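Local coordinates for putative uncharacterized protein (PDB 4KPP), which probably exchanges protons for calcium ions across the membrane, as a cation/proton antiporter of the sodium/calcium exchanger family, at residues 112-117 with 343-348; 117-122 with 261-266. All blocks are in the same frame, centred on the assembly; numbering follows the deposited sequence.

Both contacts are made by helix 96-127, which packs against helix 338-353 through residues 112-117 (contact 1) and against helix 242-267, one to two turns further on, through residues 117-122 (contact 2). Their centres lie about 13 Å apart, and Ser117 belongs to both segments. Along the chain contact 2 is nested in the loop closed by contact 1. Each contact ties the first sodium/calcium exchanger region of the sequence to the second, so a single helix of the first half contacts two helices of the second. Segment 343-348 runs nearly antiparallel to 112-117, segment 261-266 nearly parallel to 117-122.

Contact 1: 112-117 with 343-348; sequences IGIGWS and ALFLLF
Gly113 and Phe345 form the closest backbone pairing between segments 112-117 and 343-348, whose axes approach to 7.8 Å, nearly antiparallel at 154°. Gly113 CA lies 3.8 Å from Phe348 CB, and a side chain at the glycine would run into the Phe348 ring. One turn closer to the start of helix 338-353, the backbones themselves meet: Phe345 CA directs its hydrogen at Gly113 O, a CA-H...O contact of 3.6 Å.

Both phenylalanines touch Ile114 with their rings. With CG anti to the backbone N (chi1 172°), the ring of Phe348 brings CE2 to 3.7 Å from Ile114 CG1. Phe345 brings CE1 to within 3.9 Å of Ile114 CD1, so the ethyl arm of the isoleucine touches both rings. Ser117 OG sits at the edge of the Phe345 ring, 3.8 Å from Phe345 CD1. The serine chi1 of 69° folds the hydroxyl back over its own helix, where the carbonyls of Gly113 and Ile114 both lie within hydrogen-bonding distance. Leu344 sets both methyls against Ile112 CG2, with Leu344 CD2 at 3.8 Å, while CD1 makes a looser approach to Trp116. Ile112 in turn lays CG1 over the centre of one face of the indole.

Beyond the pair, Phe348 meets the Trp248 ring nearly perpendicularly, and the side chain of Leu344 lies about 4 Å from that of Ile330, a calcium-binding residue. Exchanging Phe348 for an alanine would probably open a gap beside Gly113 and deprive Ile114 of one of its two aromatic supports.

With the serine hydroxyl turned onto its own helix, apolar packing and a backbone CA-H...O contact hold this buried helix-helix crossing, which joins the two exchanger-family regions close to the calcium site.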
ATOM      1  N   ILE A 112       4.526  -2.425   6.754  1.00 25.15           N
ATOM      2  CA  ILE A 112       5.214  -1.944   7.941  1.00 28.83           C
ATOM      3  C   ILE A 112       6.298  -2.916   8.381  1.00 29.14           C
ATOM      4  O   ILE A 112       7.445  -2.520   8.586  1.00 32.48           O
ATOM      5  CB  ILE A 112       4.228  -1.694   9.101  1.00 29.87           C
ATOM      6  CG1 ILE A 112       3.243  -0.590   8.713  1.00 24.95           C
ATOM      7  CG2 ILE A 112       4.982  -1.330  10.381  1.00 29.03           C
ATOM      8  CD1 ILE A 112       2.206  -0.307   9.761  1.00 24.82           C
ATOM      9  N   GLY A 113       5.933  -4.188   8.511  1.00 28.93           N
ATOM     10  CA  GLY A 113       6.852  -5.206   8.986  1.00 29.96           C
ATOM     11  C   GLY A 113       8.070  -5.397   8.103  1.00 28.43           C
ATOM     12  O   GLY A 113       9.181  -5.576   8.598  1.00 28.35           O
ATOM     13  N   ILE A 114       7.859  -5.358   6.793  1.00 32.28           N
ATOM     14  CA  ILE A 114       8.948  -5.524   5.837  1.00 35.69           C
ATOM     15  C   ILE A 114       9.388  -4.190   5.239  1.00 34.49           C
ATOM     16  O   ILE A 114      10.540  -3.794   5.382  1.00 37.79           O
ATOM     17  CB  ILE A 114       8.561  -6.501   4.705  1.00 39.07           C
ATOM     18  CG1 ILE A 114       8.325  -7.904   5.272  1.00 39.77           C
ATOM     19  CG2 ILE A 114       9.632  -6.529   3.621  1.00 41.39           C
ATOM     20  CD1 ILE A 114       9.545  -8.513   5.942  1.00 39.87           C
ATOM     21  N   GLY A 115       8.461  -3.499   4.582  1.00 32.08           N
ATOM     22  CA  GLY A 115       8.756  -2.248   3.903  1.00 29.26           C
ATOM     23  C   GLY A 115       9.427  -1.171   4.743  1.00 30.13           C
ATOM     24  O   GLY A 115      10.540  -0.748   4.429  1.00 27.35           O
ATOM     25  N   TRP A 116       8.757  -0.724   5.803  1.00 30.52           N
ATOM     26  CA  TRP A 116       9.306   0.319   6.670  1.00 31.16           C
ATOM     27  C   TRP A 116      10.645  -0.083   7.279  1.00 33.95           C
ATOM     28  O   TRP A 116      11.559   0.732   7.377  1.00 37.65           O
ATOM     29  CB  TRP A 116       8.339   0.668   7.805  1.00 28.12           C
ATOM     30  CG  TRP A 116       7.094   1.375   7.380  1.00 25.20           C
ATOM     31  CD1 TRP A 116       6.569   1.441   6.120  1.00 25.97           C
ATOM     32  CD2 TRP A 116       6.209   2.120   8.223  1.00 21.63           C
ATOM     33  NE1 TRP A 116       5.409   2.178   6.129  1.00 25.77           N
ATOM     34  CE2 TRP A 116       5.169   2.608   7.408  1.00 24.63           C
ATOM     35  CE3 TRP A 116       6.197   2.425   9.588  1.00 20.36           C
ATOM     36  CZ2 TRP A 116       4.127   3.381   7.916  1.00 24.19           C
ATOM     37  CZ3 TRP A 116       5.163   3.189  10.086  1.00 25.19           C
ATOM     38  CH2 TRP A 116       4.142   3.660   9.254  1.00 23.86           C
ATOM     39  N   SER A 117      10.754  -1.342   7.689  1.00 31.60           N
ATOM     40  CA  SER A 117      11.968  -1.821   8.339  1.00 32.92           C
ATOM     41  C   SER A 117      13.123  -1.945   7.348  1.00 33.13           C
ATOM     42  O   SER A 117      14.232  -1.492   7.624  1.00 32.39           O
ATOM     43  CB  SER A 117      11.721  -3.162   9.031  1.00 32.83           C
ATOM     44  OG  SER A 117      11.510  -4.189   8.081  1.00 35.76           O
ATOM     45  N   ALA A 343      12.415  -3.947  15.814  1.00 37.44           N
ATOM     46  CA  ALA A 343      11.214  -4.398  16.511  1.00 35.32           C
ATOM     47  C   ALA A 343      10.079  -4.652  15.521  1.00 34.12           C
ATOM     48  O   ALA A 343       9.392  -5.671  15.602  1.00 35.43           O
ATOM     49  CB  ALA A 343      10.792  -3.385  17.565  1.00 34.28           C
ATOM     50  N   LEU A 344       9.891  -3.723  14.586  1.00 33.96           N
ATOM     51  CA  LEU A 344       8.889  -3.886  13.535  1.00 34.92           C
ATOM     52  C   LEU A 344       9.142  -5.145  12.709  1.00 34.34           C
ATOM     53  O   LEU A 344       8.207  -5.864  12.358  1.00 31.68           O
ATOM     54  CB  LEU A 344       8.854  -2.660  12.619  1.00 34.72           C
ATOM     55  CG  LEU A 344       8.274  -1.370  13.202  1.00 37.47           C
ATOM     56  CD1 LEU A 344       8.300  -0.251  12.168  1.00 40.82           C
ATOM     57  CD2 LEU A 344       6.860  -1.605  13.700  1.00 36.18           C
ATOM     58  N   PHE A 345      10.409  -5.409  12.406  1.00 36.25           N
ATOM     59  CA  PHE A 345      10.774  -6.582  11.618  1.00 33.17           C
ATOM     60  C   PHE A 345      10.542  -7.887  12.378  1.00 29.42           C
ATOM     61  O   PHE A 345       9.828  -8.769  11.902  1.00 27.49           O
ATOM     62  CB  PHE A 345      12.229  -6.494  11.160  1.00 35.94           C
ATOM     63  CG  PHE A 345      12.674  -7.669  10.334  1.00 40.36           C
ATOM     64  CD1 PHE A 345      12.340  -7.754   8.991  1.00 38.92           C
ATOM     65  CD2 PHE A 345      13.426  -8.688  10.900  1.00 41.78           C
ATOM     66  CE1 PHE A 345      12.746  -8.832   8.227  1.00 42.36           C
ATOM     67  CE2 PHE A 345      13.835  -9.767  10.142  1.00 45.14           C
ATOM     68  CZ  PHE A 345      13.495  -9.840   8.804  1.00 46.55           C
ATOM     69  N   LEU A 346      11.146  -7.999  13.558  1.00 29.94           N
ATOM     70  CA  LEU A 346      11.056  -9.216  14.363  1.00 35.01           C
ATOM     71  C   LEU A 346       9.623  -9.588  14.742  1.00 33.49           C
ATOM     72  O   LEU A 346       9.200 -10.726  14.542  1.00 37.08           O
ATOM     73  CB  LEU A 346      11.920  -9.098  15.622  1.00 40.32           C
ATOM     74  CG  LEU A 346      13.428  -8.964  15.389  1.00 43.59           C
ATOM     75  CD1 LEU A 346      14.174  -8.874  16.713  1.00 46.51           C
ATOM     76  CD2 LEU A 346      13.947 -10.121  14.548  1.00 43.37           C
ATOM     77  N   LEU A 347       8.881  -8.629  15.284  1.00 30.14           N
ATOM     78  CA  LEU A 347       7.505  -8.879  15.707  1.00 29.74           C
ATOM     79  C   LEU A 347       6.617  -9.336  14.550  1.00 30.14           C
ATOM     80  O   LEU A 347       5.636 -10.053  14.754  1.00 29.08           O
ATOM     81  CB  LEU A 347       6.916  -7.640  16.383  1.00 34.12           C
ATOM     82  CG  LEU A 347       7.463  -7.335  17.780  1.00 37.41           C
ATOM     83  CD1 LEU A 347       6.922  -6.013  18.302  1.00 36.07           C
ATOM     84  CD2 LEU A 347       7.128  -8.467  18.738  1.00 40.25           C
ATOM     85  N   PHE A 348       6.973  -8.921  13.337  1.00 34.62           N
ATOM     86  CA  PHE A 348       6.256  -9.341  12.139  1.00 31.56           C
ATOM     87  C   PHE A 348       6.579 -10.786  11.769  1.00 34.19           C
ATOM     88  O   PHE A 348       5.687 -11.630  11.700  1.00 35.23           O
ATOM     89  CB  PHE A 348       6.576  -8.416  10.960  1.00 27.90           C
ATOM     90  CG  PHE A 348       6.015  -8.893   9.650  1.00 24.71           C
ATOM     91  CD1 PHE A 348       4.684  -8.671   9.327  1.00 18.14           C
ATOM     92  CD2 PHE A 348       6.818  -9.570   8.739  1.00 24.93           C
ATOM     93  CE1 PHE A 348       4.165  -9.115   8.125  1.00 21.60           C
ATOM     94  CE2 PHE A 348       6.304 -10.015   7.533  1.00 22.00           C
ATOM     95  CZ  PHE A 348       4.976  -9.788   7.226  1.00 22.90           C
TER

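Contact 2: 117-122 with 261-266; sequences SLVAFI and VAIYFV
Ile263 and Val119 meet at the middle of this contact, where Ile263 CD1 lies 3.6 Å from Val119 CG2. The isoleucine has the larger share of the interface. Its CB does not aim straight at helix 96-127, but successive torsions (chi1 -53°, chi2 -47°) bend the chain so that the terminal methyl arrives among three side chains. Besides Val119, Ile263 CD1 meets Ile122 CD1, also at 3.6 Å, and Leu118 CD1 at a slacker 4.1 Å; the Leu118 and Ile122 side chains each cross that of Ile263 at about a right angle.

Val119 divides its branches among three partners on the other helix. While Val119 CG2 takes Ile263 and the small Ala262, whose CB is 4.0 Å away, Val119 CG1 turns to Val266 CG2 at 3.8 Å. The same valine also touches Ser274, Met275 and Leu278 of helix 271-285, which places it where three helices come together.

Ile122, one turn on, is extended, and this carries CD1 out to Ile263, whereas its other branch, Ile122 CG2, stands 4.2 Å from Val266 CG1.

The segment axes are 10.0 Å apart and inclined by 17°, and the contact is made by aliphatic side chains, most of them branched. It packs two predicted transmembrane helices side by side, one from each sodium/calcium exchanger region, in the helical membrane fold of the exchanger, away from the bound calcium.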
ATOM      1  N   SER A 117      10.754  -1.342   7.689  1.00 31.60           N
ATOM      2  CA  SER A 117      11.968  -1.821   8.339  1.00 32.92           C
ATOM      3  C   SER A 117      13.123  -1.945   7.348  1.00 33.13           C
ATOM      4  O   SER A 117      14.232  -1.492   7.624  1.00 32.39           O
ATOM      5  CB  SER A 117      11.721  -3.162   9.031  1.00 32.83           C
ATOM      6  OG  SER A 117      11.510  -4.189   8.081  1.00 35.76           O
ATOM      7  N   LEU A 118      12.851  -2.561   6.200  1.00 33.94           N
ATOM      8  CA  LEU A 118      13.856  -2.761   5.160  1.00 36.78           C
ATOM      9  C   LEU A 118      14.424  -1.423   4.701  1.00 35.71           C
ATOM     10  O   LEU A 118      15.640  -1.217   4.715  1.00 36.31           O
ATOM     11  CB  LEU A 118      13.241  -3.503   3.970  1.00 39.18           C
ATOM     12  CG  LEU A 118      14.093  -4.233   2.923  1.00 48.18           C
ATOM     13  CD1 LEU A 118      13.765  -3.720   1.524  1.00 51.81           C
ATOM     14  CD2 LEU A 118      15.594  -4.153   3.201  1.00 49.72           C
ATOM     15  N   VAL A 119      13.536  -0.518   4.302  1.00 33.07           N
ATOM     16  CA  VAL A 119      13.941   0.798   3.825  1.00 31.14           C
ATOM     17  C   VAL A 119      14.755   1.547   4.878  1.00 32.75           C
ATOM     18  O   VAL A 119      15.757   2.189   4.559  1.00 33.44           O
ATOM     19  CB  VAL A 119      12.721   1.631   3.379  1.00 27.20           C
ATOM     20  CG1 VAL A 119      13.114   3.071   3.106  1.00 26.65           C
ATOM     21  CG2 VAL A 119      12.091   1.009   2.141  1.00 27.35           C
ATOM     22  N   ALA A 120      14.335   1.443   6.136  1.00 30.80           N
ATOM     23  CA  ALA A 120      15.063   2.075   7.232  1.00 31.77           C
ATOM     24  C   ALA A 120      16.462   1.481   7.387  1.00 30.98           C
ATOM     25  O   ALA A 120      17.433   2.214   7.569  1.00 32.80           O
ATOM     26  CB  ALA A 120      14.281   1.963   8.536  1.00 30.74           C
ATOM     27  N   PHE A 121      16.560   0.155   7.312  1.00 33.70           N
ATOM     28  CA  PHE A 121      17.850  -0.533   7.430  1.00 43.43           C
ATOM     29  C   PHE A 121      18.826  -0.154   6.321  1.00 43.28           C
ATOM     30  O   PHE A 121      20.015   0.043   6.570  1.00 43.69           O
ATOM     31  CB  PHE A 121      17.659  -2.052   7.452  1.00 51.09           C
ATOM     32  CG  PHE A 121      17.293  -2.596   8.801  1.00 59.57           C
ATOM     33  CD1 PHE A 121      17.851  -2.066   9.953  1.00 62.16           C
ATOM     34  CD2 PHE A 121      16.385  -3.637   8.918  1.00 62.44           C
ATOM     35  CE1 PHE A 121      17.514  -2.566  11.199  1.00 62.89           C
ATOM     36  CE2 PHE A 121      16.042  -4.142  10.160  1.00 63.15           C
ATOM     37  CZ  PHE A 121      16.607  -3.606  11.302  1.00 62.49           C
ATOM     38  N   ILE A 122      18.321  -0.062   5.095  1.00 40.60           N
ATOM     39  CA  ILE A 122      19.148   0.321   3.958  1.00 39.94           C
ATOM     40  C   ILE A 122      19.604   1.767   4.112  1.00 43.69           C
ATOM     41  O   ILE A 122      20.749   2.104   3.806  1.00 45.44           O
ATOM     42  CB  ILE A 122      18.394   0.136   2.629  1.00 38.42           C
ATOM     43  CG1 ILE A 122      18.072  -1.345   2.414  1.00 37.82           C
ATOM     44  CG2 ILE A 122      19.207   0.684   1.463  1.00 39.17           C
ATOM     45  CD1 ILE A 122      17.353  -1.631   1.118  1.00 37.40           C
ATOM     46  N   VAL A 261      11.083   1.569  -5.740  1.00 28.82           N
ATOM     47  CA  VAL A 261      11.190   3.013  -5.921  1.00 31.42           C
ATOM     48  C   VAL A 261      11.670   3.673  -4.631  1.00 30.68           C
ATOM     49  O   VAL A 261      12.457   4.621  -4.661  1.00 26.59           O
ATOM     50  CB  VAL A 261       9.851   3.632  -6.391  1.00 34.09           C
ATOM     51  CG1 VAL A 261       9.901   5.156  -6.328  1.00 31.56           C
ATOM     52  CG2 VAL A 261       9.516   3.160  -7.803  1.00 34.09           C
ATOM     53  N   ALA A 262      11.208   3.155  -3.498  1.00 32.23           N
ATOM     54  CA  ALA A 262      11.649   3.654  -2.199  1.00 32.22           C
ATOM     55  C   ALA A 262      13.149   3.445  -1.999  1.00 37.40           C
ATOM     56  O   ALA A 262      13.843   4.350  -1.541  1.00 41.25           O
ATOM     57  CB  ALA A 262      10.865   2.996  -1.076  1.00 29.83           C
ATOM     58  N   ILE A 263      13.642   2.256  -2.344  1.00 36.94           N
ATOM     59  CA  ILE A 263      15.068   1.953  -2.221  1.00 36.43           C
ATOM     60  C   ILE A 263      15.902   2.854  -3.129  1.00 38.47           C
ATOM     61  O   ILE A 263      16.974   3.321  -2.741  1.00 43.09           O
ATOM     62  CB  ILE A 263      15.385   0.481  -2.568  1.00 36.23           C
ATOM     63  CG1 ILE A 263      14.508  -0.476  -1.758  1.00 35.70           C
ATOM     64  CG2 ILE A 263      16.860   0.183  -2.342  1.00 37.29           C
ATOM     65  CD1 ILE A 263      14.440  -0.157  -0.291  1.00 37.07           C
ATOM     66  N   TYR A 264      15.402   3.091  -4.337  1.00 39.11           N
ATOM     67  CA  TYR A 264      16.088   3.936  -5.310  1.00 43.23           C
ATOM     68  C   TYR A 264      16.292   5.348  -4.771  1.00 42.27           C
ATOM     69  O   TYR A 264      17.375   5.922  -4.900  1.00 41.12           O
ATOM     70  CB  TYR A 264      15.304   3.979  -6.626  1.00 48.83           C
ATOM     71  CG  TYR A 264      15.771   5.038  -7.603  1.00 57.44           C
ATOM     72  CD1 TYR A 264      16.863   4.813  -8.435  1.00 60.67           C
ATOM     73  CD2 TYR A 264      15.112   6.257  -7.704  1.00 60.83           C
ATOM     74  CE1 TYR A 264      17.290   5.778  -9.332  1.00 64.48           C
ATOM     75  CE2 TYR A 264      15.532   7.228  -8.597  1.00 63.84           C
ATOM     76  CZ  TYR A 264      16.620   6.983  -9.408  1.00 67.75           C
ATOM     77  OH  TYR A 264      17.039   7.947 -10.298  1.00 73.99           O
ATOM     78  N   PHE A 265      15.244   5.898  -4.165  1.00 42.05           N
ATOM     79  CA  PHE A 265      15.291   7.247  -3.613  1.00 41.12           C
ATOM     80  C   PHE A 265      16.176   7.341  -2.372  1.00 40.02           C
ATOM     81  O   PHE A 265      16.717   8.403  -2.072  1.00 39.69           O
ATOM     82  CB  PHE A 265      13.880   7.747  -3.298  1.00 43.18           C
ATOM     83  CG  PHE A 265      13.185   8.376  -4.472  1.00 48.31           C
ATOM     84  CD1 PHE A 265      13.902   9.110  -5.407  1.00 52.53           C
ATOM     85  CD2 PHE A 265      11.817   8.232  -4.647  1.00 45.66           C
ATOM     86  CE1 PHE A 265      13.264   9.691  -6.492  1.00 53.39           C
ATOM     87  CE2 PHE A 265      11.175   8.810  -5.728  1.00 45.48           C
ATOM     88  CZ  PHE A 265      11.898   9.540  -6.651  1.00 49.71           C
ATOM     89  N   VAL A 266      16.319   6.233  -1.651  1.00 36.89           N
ATOM     90  CA  VAL A 266      17.216   6.192  -0.502  1.00 39.86           C
ATOM     91  C   VAL A 266      18.672   6.320  -0.944  1.00 43.85           C
ATOM     92  O   VAL A 266      19.428   7.119  -0.395  1.00 42.49           O
ATOM     93  CB  VAL A 266      17.033   4.901   0.322  1.00 39.82           C
ATOM     94  CG1 VAL A 266      18.180   4.724   1.306  1.00 40.60           C
ATOM     95  CG2 VAL A 266      15.701   4.924   1.052  1.00 39.84           C
TER